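Local coordinates for molybdenum ABC transporter, periplasmic molybdenum-binding protein (Vibrio cholerae, PDB 4RXL) that binds tungstate in the cleft between its two lobes and probably delivers molybdate or tungstate to an ABC importer of the ModABC type, at residues Met128-Ala133 against Leu167-Lys172; Leu134-Val139 against Ala186-Ser191. One frame throughout, in Å; residues are numbered along the deposited sequence.

Overall arrangement
Both contacts use helix 125-137 within one lobe: contact 1 packs it on strand 168-171, contact 2 on the loop after strand 181-186, and their centres are 9 Å apart. Contact 1 is the buried one, at the tungstate: Y171 bonds the oxyanion directly, and its ring edge meets Y129 of the helix. Contact 2 lies further along the same helix, nearer the surface, with the side chain of S191 about 11 Å from that of Y171. The two join through A133, whose CB is 3.6 Å from F187 CD1 and 3.7 Å from S191 OG, and through I169 CD1, which is 3.9 Å from F187 CZ.

Contact 1: residues Met128-Ala133 against Leu167-Lys172; sequences MYAKQA and LGIVYK. With WO4 (tungstate(VI)ion), chain B.
Y171 reaches from strand 168-171 past Y129 to the tungstate, and its side chain can be followed outward from the backbone. CB leaves the strand neither toward the helix nor away from it, and the outer end of the ring closes the distance; CG stands anti to the carbonyl carbon (chi1 -53°), a turn that carries the ring between helix and ligand. On one edge of the ring Y171 CE1 lies 3.9 Å from Y129 CD2. On the other edge Y171 CE2 comes 3.4 Å from tungstate O2. At the end, Y171 OH donates a 2.6 Å hydrogen bond to tungstate O2, which lies near the plane of the ring. Y171 OH also sits 3.5 Å from Y129 CE2. The two tyrosine side chains cross at about a right angle, and the Y171 hydroxyl approaches the Y129 ring at its edge, near its plane, not over a face. This is the cleft of a two-lobed periplasmic binding protein of the ModA family, where S13 OG, S40 OG, A126 N and V153 N supply further hydrogen bonds to the oxyanion. The Y129 hydroxyl is hydrogen-bonded to A59 O, a backbone carbonyl of a tungstate-pocket residue. Farther from the tungstate the contact turns wholly apolar: A130 CB packs against both arms of I169, 3.7 Å from the branch methyl CG2 and 4.0 Å from the terminal CD1.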
ATOM      1  N   MET A 128       9.275  -1.811   2.319  1.00 17.59           N
ATOM      2  CA  MET A 128       9.909  -1.304   3.539  1.00 17.70           C
ATOM      3  C   MET A 128       9.288  -1.938   4.789  1.00 18.47           C
ATOM      4  O   MET A 128      10.027  -2.377   5.702  1.00 17.97           O
ATOM      5  CB  MET A 128       9.807   0.212   3.638  1.00 18.22           C
ATOM      6  CG  MET A 128      10.533   0.987   2.534  1.00 18.39           C
ATOM      7  SD  MET A 128      10.184   2.792   2.420  1.00 23.17           S
ATOM      8  CE  MET A 128      10.709   3.356   4.027  1.00 29.72           C
ATOM      9  N   TYR A 129       7.952  -2.020   4.821  1.00 16.41           N
ATOM     10  CA  TYR A 129       7.280  -2.662   5.961  1.00 15.59           C
ATOM     11  C   TYR A 129       7.605  -4.154   6.003  1.00 13.84           C
ATOM     12  O   TYR A 129       7.823  -4.689   7.070  1.00 19.78           O
ATOM     13  CB  TYR A 129       5.761  -2.505   5.874  1.00 16.33           C
ATOM     14  CG  TYR A 129       5.205  -1.094   5.918  1.00 15.02           C
ATOM     15  CD1 TYR A 129       5.420  -0.236   7.001  1.00 19.66           C
ATOM     16  CD2 TYR A 129       4.368  -0.657   4.902  1.00 14.03           C
ATOM     17  CE1 TYR A 129       4.840   1.034   7.040  1.00 16.54           C
ATOM     18  CE2 TYR A 129       3.795   0.612   4.929  1.00 14.93           C
ATOM     19  CZ  TYR A 129       4.056   1.462   5.983  1.00 15.65           C
ATOM     20  OH  TYR A 129       3.449   2.715   5.982  1.00 17.38           O
ATOM     21  N   ALA A 130       7.631  -4.812   4.859  1.00 16.61           N
ATOM     22  CA  ALA A 130       8.074  -6.216   4.792  1.00 19.13           C
ATOM     23  C   ALA A 130       9.464  -6.447   5.356  1.00 19.63           C
ATOM     24  O   ALA A 130       9.692  -7.367   6.175  1.00 20.37           O
ATOM     25  CB  ALA A 130       7.991  -6.728   3.373  1.00 19.83           C
ATOM     26  N   LYS A 131      10.407  -5.610   4.951  1.00 19.24           N
ATOM     27  CA  LYS A 131      11.765  -5.750   5.430  1.00 21.36           C
ATOM     28  C   LYS A 131      11.831  -5.570   6.937  1.00 22.38           C
ATOM     29  O   LYS A 131      12.493  -6.362   7.619  1.00 23.63           O
ATOM     30  CB  LYS A 131      12.668  -4.740   4.739  1.00 21.59           C
ATOM     31  CG  LYS A 131      14.119  -4.908   5.135  1.00 23.64           C
ATOM     32  CD  LYS A 131      15.028  -3.953   4.390  1.00 25.69           C
ATOM     33  CE  LYS A 131      16.396  -3.956   5.019  1.00 27.58           C
ATOM     34  NZ  LYS A 131      17.338  -3.120   4.241  1.00 38.30           N
ATOM     35  N   GLN A 132      11.136  -4.551   7.451  1.00 19.40           N
ATOM     36  CA  GLN A 132      11.035  -4.341   8.917  1.00 19.68           C
ATOM     37  C   GLN A 132      10.539  -5.599   9.627  1.00 20.00           C
ATOM     38  O   GLN A 132      11.130  -6.030  10.624  1.00 21.68           O
ATOM     39  CB  GLN A 132      10.132  -3.161   9.244  1.00 20.13           C
ATOM     40  CG  GLN A 132      10.682  -1.783   8.885  1.00 20.08           C
ATOM     41  CD  GLN A 132       9.664  -0.636   9.000  1.00 29.78           C
ATOM     42  OE1 GLN A 132       8.498  -0.820   9.334  1.00 26.48           O
ATOM     43  NE2 GLN A 132      10.109   0.561   8.685  1.00 39.60           N
ATOM     44  N   ALA A 133       9.439  -6.161   9.129  1.00 18.90           N
ATOM     45  CA  ALA A 133       8.846  -7.345   9.749  1.00 20.07           C
ATOM     46  C   ALA A 133       9.765  -8.566   9.710  1.00 21.52           C
ATOM     47  O   ALA A 133       9.825  -9.314  10.674  1.00 22.44           O
ATOM     48  CB  ALA A 133       7.513  -7.674   9.102  1.00 21.57           C
ATOM     49  N   LEU A 167       4.783 -17.673  -1.414  1.00 27.27           N
ATOM     50  CA  LEU A 167       4.467 -16.732  -0.345  1.00 27.37           C
ATOM     51  C   LEU A 167       4.732 -15.317  -0.845  1.00 25.00           C
ATOM     52  O   LEU A 167       5.627 -15.087  -1.674  1.00 22.36           O
ATOM     53  CB  LEU A 167       5.315 -16.977   0.900  1.00 28.67           C
ATOM     54  CG  LEU A 167       5.125 -18.303   1.625  1.00 25.55           C
ATOM     55  CD1 LEU A 167       6.226 -18.495   2.663  1.00 30.59           C
ATOM     56  CD2 LEU A 167       3.742 -18.395   2.263  1.00 29.98           C
ATOM     57  N   GLY A 168       3.968 -14.369  -0.324  1.00 22.69           N
ATOM     58  CA  GLY A 168       4.230 -12.975  -0.541  1.00 20.50           C
ATOM     59  C   GLY A 168       3.791 -12.159   0.645  1.00 20.00           C
ATOM     60  O   GLY A 168       3.034 -12.634   1.502  1.00 18.95           O
ATOM     61  N   ILE A 169       4.275 -10.927   0.690  1.00 17.77           N
ATOM     62  CA  ILE A 169       3.924  -9.998   1.753  1.00 16.38           C
ATOM     63  C   ILE A 169       3.204  -8.791   1.145  1.00 16.77           C
ATOM     64  O   ILE A 169       3.760  -8.050   0.369  1.00 16.33           O
ATOM     65  CB  ILE A 169       5.140  -9.584   2.601  1.00 16.73           C
ATOM     66  CG1 ILE A 169       5.719 -10.801   3.308  1.00 18.51           C
ATOM     67  CG2 ILE A 169       4.718  -8.538   3.635  1.00 14.68           C
ATOM     68  CD1 ILE A 169       7.082 -10.554   3.920  1.00 20.26           C
ATOM     69  N   VAL A 170       1.943  -8.617   1.527  1.00 14.70           N
ATOM     70  CA  VAL A 170       1.103  -7.585   1.010  1.00 14.55           C
ATOM     71  C   VAL A 170       0.314  -6.974   2.168  1.00 14.27           C
ATOM     72  O   VAL A 170       0.463  -7.383   3.330  1.00 15.10           O
ATOM     73  CB  VAL A 170       0.160  -8.081  -0.113  1.00 15.56           C
ATOM     74  CG1 VAL A 170       0.937  -8.621  -1.300  1.00 18.64           C
ATOM     75  CG2 VAL A 170      -0.808  -9.115   0.421  1.00 19.68           C
ATOM     76  N   TYR A 171      -0.548  -6.004   1.863  1.00 13.54           N
ATOM     77  CA  TYR A 171      -1.462  -5.515   2.877  1.00 14.37           C
ATOM     78  C   TYR A 171      -2.688  -6.390   3.014  1.00 13.14           C
ATOM     79  O   TYR A 171      -3.080  -7.119   2.098  1.00 17.23           O
ATOM     80  CB  TYR A 171      -1.881  -4.084   2.600  1.00 13.57           C
ATOM     81  CG  TYR A 171      -0.738  -3.131   2.394  1.00 12.78           C
ATOM     82  CD1 TYR A 171      -0.036  -2.655   3.486  1.00 13.35           C
ATOM     83  CD2 TYR A 171      -0.398  -2.648   1.135  1.00 12.92           C
ATOM     84  CE1 TYR A 171       1.013  -1.738   3.318  1.00 15.06           C
ATOM     85  CE2 TYR A 171       0.619  -1.722   0.965  1.00 11.90           C
ATOM     86  CZ  TYR A 171       1.302  -1.264   2.064  1.00 12.59           C
ATOM     87  OH  TYR A 171       2.357  -0.428   1.934  1.00 14.39           O
ATOM     88  N   LYS A 172      -3.302  -6.321   4.189  1.00 15.40           N
ATOM     89  CA  LYS A 172      -4.561  -6.985   4.491  1.00 17.01           C
ATOM     90  C   LYS A 172      -5.600  -6.658   3.428  1.00 20.14           C
ATOM     91  O   LYS A 172      -6.302  -7.545   2.952  1.00 20.02           O
ATOM     92  CB  LYS A 172      -5.053  -6.570   5.883  1.00 19.62           C
ATOM     93  CG  LYS A 172      -6.456  -7.013   6.259  1.00 32.48           C
ATOM     94  CD  LYS A 172      -6.549  -8.490   6.528  1.00 45.11           C
ATOM     95  CE  LYS A 172      -7.895  -8.827   7.157  1.00 46.64           C
ATOM     96  NZ  LYS A 172      -8.131  -8.081   8.433  1.00 47.60           N
TER
HETATM   97  W   WO4 B 301       2.351   0.618  -2.183  1.00 14.46           W
HETATM   98  O1  WO4 B 301       2.744  -0.510  -3.802  1.00 15.60           O
HETATM   99  O2  WO4 B 301       3.207  -0.030  -0.442  1.00 18.95           O
HETATM  100  O3  WO4 B 301       2.998   2.537  -2.537  1.00 14.10           O
HETATM  101  O4  WO4 B 301       0.316   0.641  -1.835  1.00 13.75           O

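Contact 2: residues Leu134-Val139 against Ala186-Ser191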
ATOM      1  N   LEU A 134      10.485  -8.764   8.610  1.00 22.82           N
ATOM      2  CA  LEU A 134      11.419  -9.868   8.513  1.00 25.04           C
ATOM      3  C   LEU A 134      12.650  -9.664   9.389  1.00 24.39           C
ATOM      4  O   LEU A 134      13.145 -10.625   9.986  1.00 27.30           O
ATOM      5  CB  LEU A 134      11.838 -10.086   7.063  1.00 26.39           C
ATOM      6  CG  LEU A 134      10.703 -10.547   6.157  1.00 25.90           C
ATOM      7  CD1 LEU A 134      11.154 -10.530   4.706  1.00 30.40           C
ATOM      8  CD2 LEU A 134      10.169 -11.909   6.556  1.00 28.78           C
ATOM      9  N   GLN A 135      13.135  -8.424   9.473  1.00 23.41           N
ATOM     10  CA  GLN A 135      14.174  -8.072  10.439  1.00 28.40           C
ATOM     11  C   GLN A 135      13.717  -8.373  11.877  1.00 30.52           C
ATOM     12  O   GLN A 135      14.435  -8.998  12.654  1.00 32.46           O
ATOM     13  CB  GLN A 135      14.569  -6.595  10.305  1.00 25.79           C
ATOM     14  CG  GLN A 135      15.453  -6.284   9.108  1.00 28.93           C
ATOM     15  CD  GLN A 135      15.680  -4.798   8.910  1.00 29.73           C
ATOM     16  OE1 GLN A 135      14.822  -3.973   9.200  1.00 33.64           O
ATOM     17  NE2 GLN A 135      16.858  -4.452   8.395  1.00 41.86           N
ATOM     18  N   HIS A 136      12.503  -7.941  12.212  1.00 25.91           N
ATOM     19  CA  HIS A 136      11.945  -8.193  13.533  1.00 26.62           C
ATOM     20  C   HIS A 136      11.833  -9.675  13.850  1.00 27.43           C
ATOM     21  O   HIS A 136      12.078 -10.062  14.990  1.00 29.36           O
ATOM     22  CB  HIS A 136      10.580  -7.530  13.668  1.00 23.78           C
ATOM     23  CG  HIS A 136       9.930  -7.744  14.998  1.00 24.01           C
ATOM     24  ND1 HIS A 136       8.955  -8.696  15.201  1.00 26.02           N
ATOM     25  CD2 HIS A 136      10.081  -7.101  16.177  1.00 29.11           C
ATOM     26  CE1 HIS A 136       8.570  -8.665  16.466  1.00 26.96           C
ATOM     27  NE2 HIS A 136       9.214  -7.684  17.068  1.00 29.49           N
ATOM     28  N   ALA A 137      11.438 -10.488  12.860  1.00 27.58           N
ATOM     29  CA  ALA A 137      11.403 -11.967  12.996  1.00 27.95           C
ATOM     30  C   ALA A 137      12.790 -12.628  13.140  1.00 31.15           C
ATOM     31  O   ALA A 137      12.901 -13.807  13.514  1.00 39.27           O
ATOM     32  CB  ALA A 137      10.701 -12.591  11.807  1.00 28.34           C
ATOM     33  N   GLY A 138      13.850 -11.882  12.834  1.00 33.63           N
ATOM     34  CA  GLY A 138      15.209 -12.414  12.948  1.00 34.95           C
ATOM     35  C   GLY A 138      15.594 -13.314  11.786  1.00 33.94           C
ATOM     36  O   GLY A 138      16.511 -14.145  11.907  1.00 36.31           O
ATOM     37  N   VAL A 139      14.935 -13.124  10.645  1.00 35.31           N
ATOM     38  CA  VAL A 139      15.092 -14.002   9.486  1.00 35.97           C
ATOM     39  C   VAL A 139      15.488 -13.237   8.208  1.00 33.37           C
ATOM     40  O   VAL A 139      15.554 -13.829   7.142  1.00 36.70           O
ATOM     41  CB  VAL A 139      13.806 -14.820   9.249  1.00 38.98           C
ATOM     42  CG1 VAL A 139      12.684 -13.932   8.734  1.00 33.74           C
ATOM     43  CG2 VAL A 139      14.040 -15.964   8.283  1.00 64.46           C
ATOM     44  N   ALA A 186      -0.921 -12.784   9.837  1.00 21.77           N
ATOM     45  CA  ALA A 186      -0.711 -11.369   9.835  1.00 20.51           C
ATOM     46  C   ALA A 186       0.501 -11.067  10.705  1.00 20.76           C
ATOM     47  O   ALA A 186       0.693 -11.687  11.748  1.00 23.84           O
ATOM     48  CB  ALA A 186      -1.939 -10.668  10.398  1.00 21.82           C
ATOM     49  N   PHE A 187       1.295 -10.094  10.282  1.00 17.16           N
ATOM     50  CA  PHE A 187       2.446  -9.646  11.077  1.00 18.57           C
ATOM     51  C   PHE A 187       1.999  -8.841  12.291  1.00 21.70           C
ATOM     52  O   PHE A 187       1.008  -8.099  12.212  1.00 20.59           O
ATOM     53  CB  PHE A 187       3.403  -8.836  10.197  1.00 20.20           C
ATOM     54  CG  PHE A 187       4.081  -9.661   9.169  1.00 18.03           C
ATOM     55  CD1 PHE A 187       5.208 -10.390   9.494  1.00 22.07           C
ATOM     56  CD2 PHE A 187       3.555  -9.757   7.899  1.00 19.68           C
ATOM     57  CE1 PHE A 187       5.822 -11.160   8.554  1.00 21.83           C
ATOM     58  CE2 PHE A 187       4.162 -10.543   6.951  1.00 21.77           C
ATOM     59  CZ  PHE A 187       5.291 -11.251   7.285  1.00 19.47           C
ATOM     60  N   SER A 188       2.745  -8.945  13.383  1.00 20.27           N
ATOM     61  CA  SER A 188       2.382  -8.238  14.625  1.00 20.21           C
ATOM     62  C   SER A 188       2.580  -6.716  14.498  1.00 23.43           C
ATOM     63  O   SER A 188       3.394  -6.235  13.720  1.00 20.84           O
ATOM     64  CB  SER A 188       3.196  -8.780  15.801  1.00 25.20           C
ATOM     65  OG  SER A 188       4.507  -8.321  15.677  1.00 25.70           O
ATOM     66  N   ALA A 189       1.852  -5.954  15.312  1.00 21.23           N
ATOM     67  CA  ALA A 189       2.010  -4.506  15.359  1.00 18.44           C
ATOM     68  C   ALA A 189       3.433  -4.066  15.737  1.00 21.28           C
ATOM     69  O   ALA A 189       3.895  -3.016  15.332  1.00 27.32           O
ATOM     70  CB  ALA A 189       1.009  -3.921  16.354  1.00 24.04           C
ATOM     71  N   GLN A 190       4.122  -4.904  16.498  0.50 21.20           N
ATOM     72  CA  GLN A 190       5.485  -4.630  16.940  0.50 21.50           C
ATOM     73  C   GLN A 190       6.513  -4.817  15.832  0.50 22.26           C
ATOM     74  O   GLN A 190       7.647  -4.345  15.940  0.50 26.64           O
ATOM     75  CB  GLN A 190       5.828  -5.564  18.105  0.50 21.85           C
ATOM     76  CG  GLN A 190       5.137  -5.202  19.404  0.50 22.52           C
ATOM     77  CD  GLN A 190       3.660  -5.534  19.393  0.50 22.49           C
ATOM     78  OE1 GLN A 190       3.252  -6.542  18.828  0.50 24.27           O
ATOM     79  NE2 GLN A 190       2.857  -4.688  20.014  0.50 18.78           N
ATOM     80  N   SER A 191       6.122  -5.510  14.773  1.00 21.03           N
ATOM     81  CA  SER A 191       7.085  -5.940  13.735  1.00 20.38           C
ATOM     82  C   SER A 191       7.460  -4.914  12.681  1.00 19.63           C
ATOM     83  O   SER A 191       8.444  -5.092  11.956  1.00 21.00           O
ATOM     84  CB  SER A 191       6.591  -7.216  13.082  1.00 27.25           C
ATOM     85  OG  SER A 191       5.582  -6.931  12.174  1.00 23.61           O
TER
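H136 lays its imidazole over the backbone of S191, and a CH-pi contact carries most of the meeting. S191 CA stands 3.8 Å from the ring centroid, 22° off the ring normal, so its hydrogen-bearing carbon sits over the face, somewhat toward the rim. The ring gets there because CG is anti to the backbone N (chi1 180°), which sends it out from the helix toward the loop. Q190 O lies over the same face, 3.7 Å from H136 CD2, so that the ring covers the link from Q190 to S191.

Van der Waals contacts fill in round this. S191 CB comes to 3.5 Å from H136 ND1, while Q190 CB is 4.1 Å from H136 NE2. S188 OG, 4.2 Å from H136 CE1, is the looser neighbour.

No hydrogen bond spans the two segments; on the S188-S191 side the hydrogen bonds lie within the loop. S188 O accepts from both S191 N and S191 OG. S191 OG, 2.8 Å from S188 O, comes in on a lone pair in the carbonyl plane, a double grip with the backbone bond that probably holds the turn with S191 CA against the histidine ring.

Two residues after H136 the helix closes at G138 with positive phi, G138 N bonding to Q135 O and V139 N to L134 O: a Schellman motif ending helix 125-137, whose last turn meets the loop between strands 181-186 and 195-201 chiefly through H136.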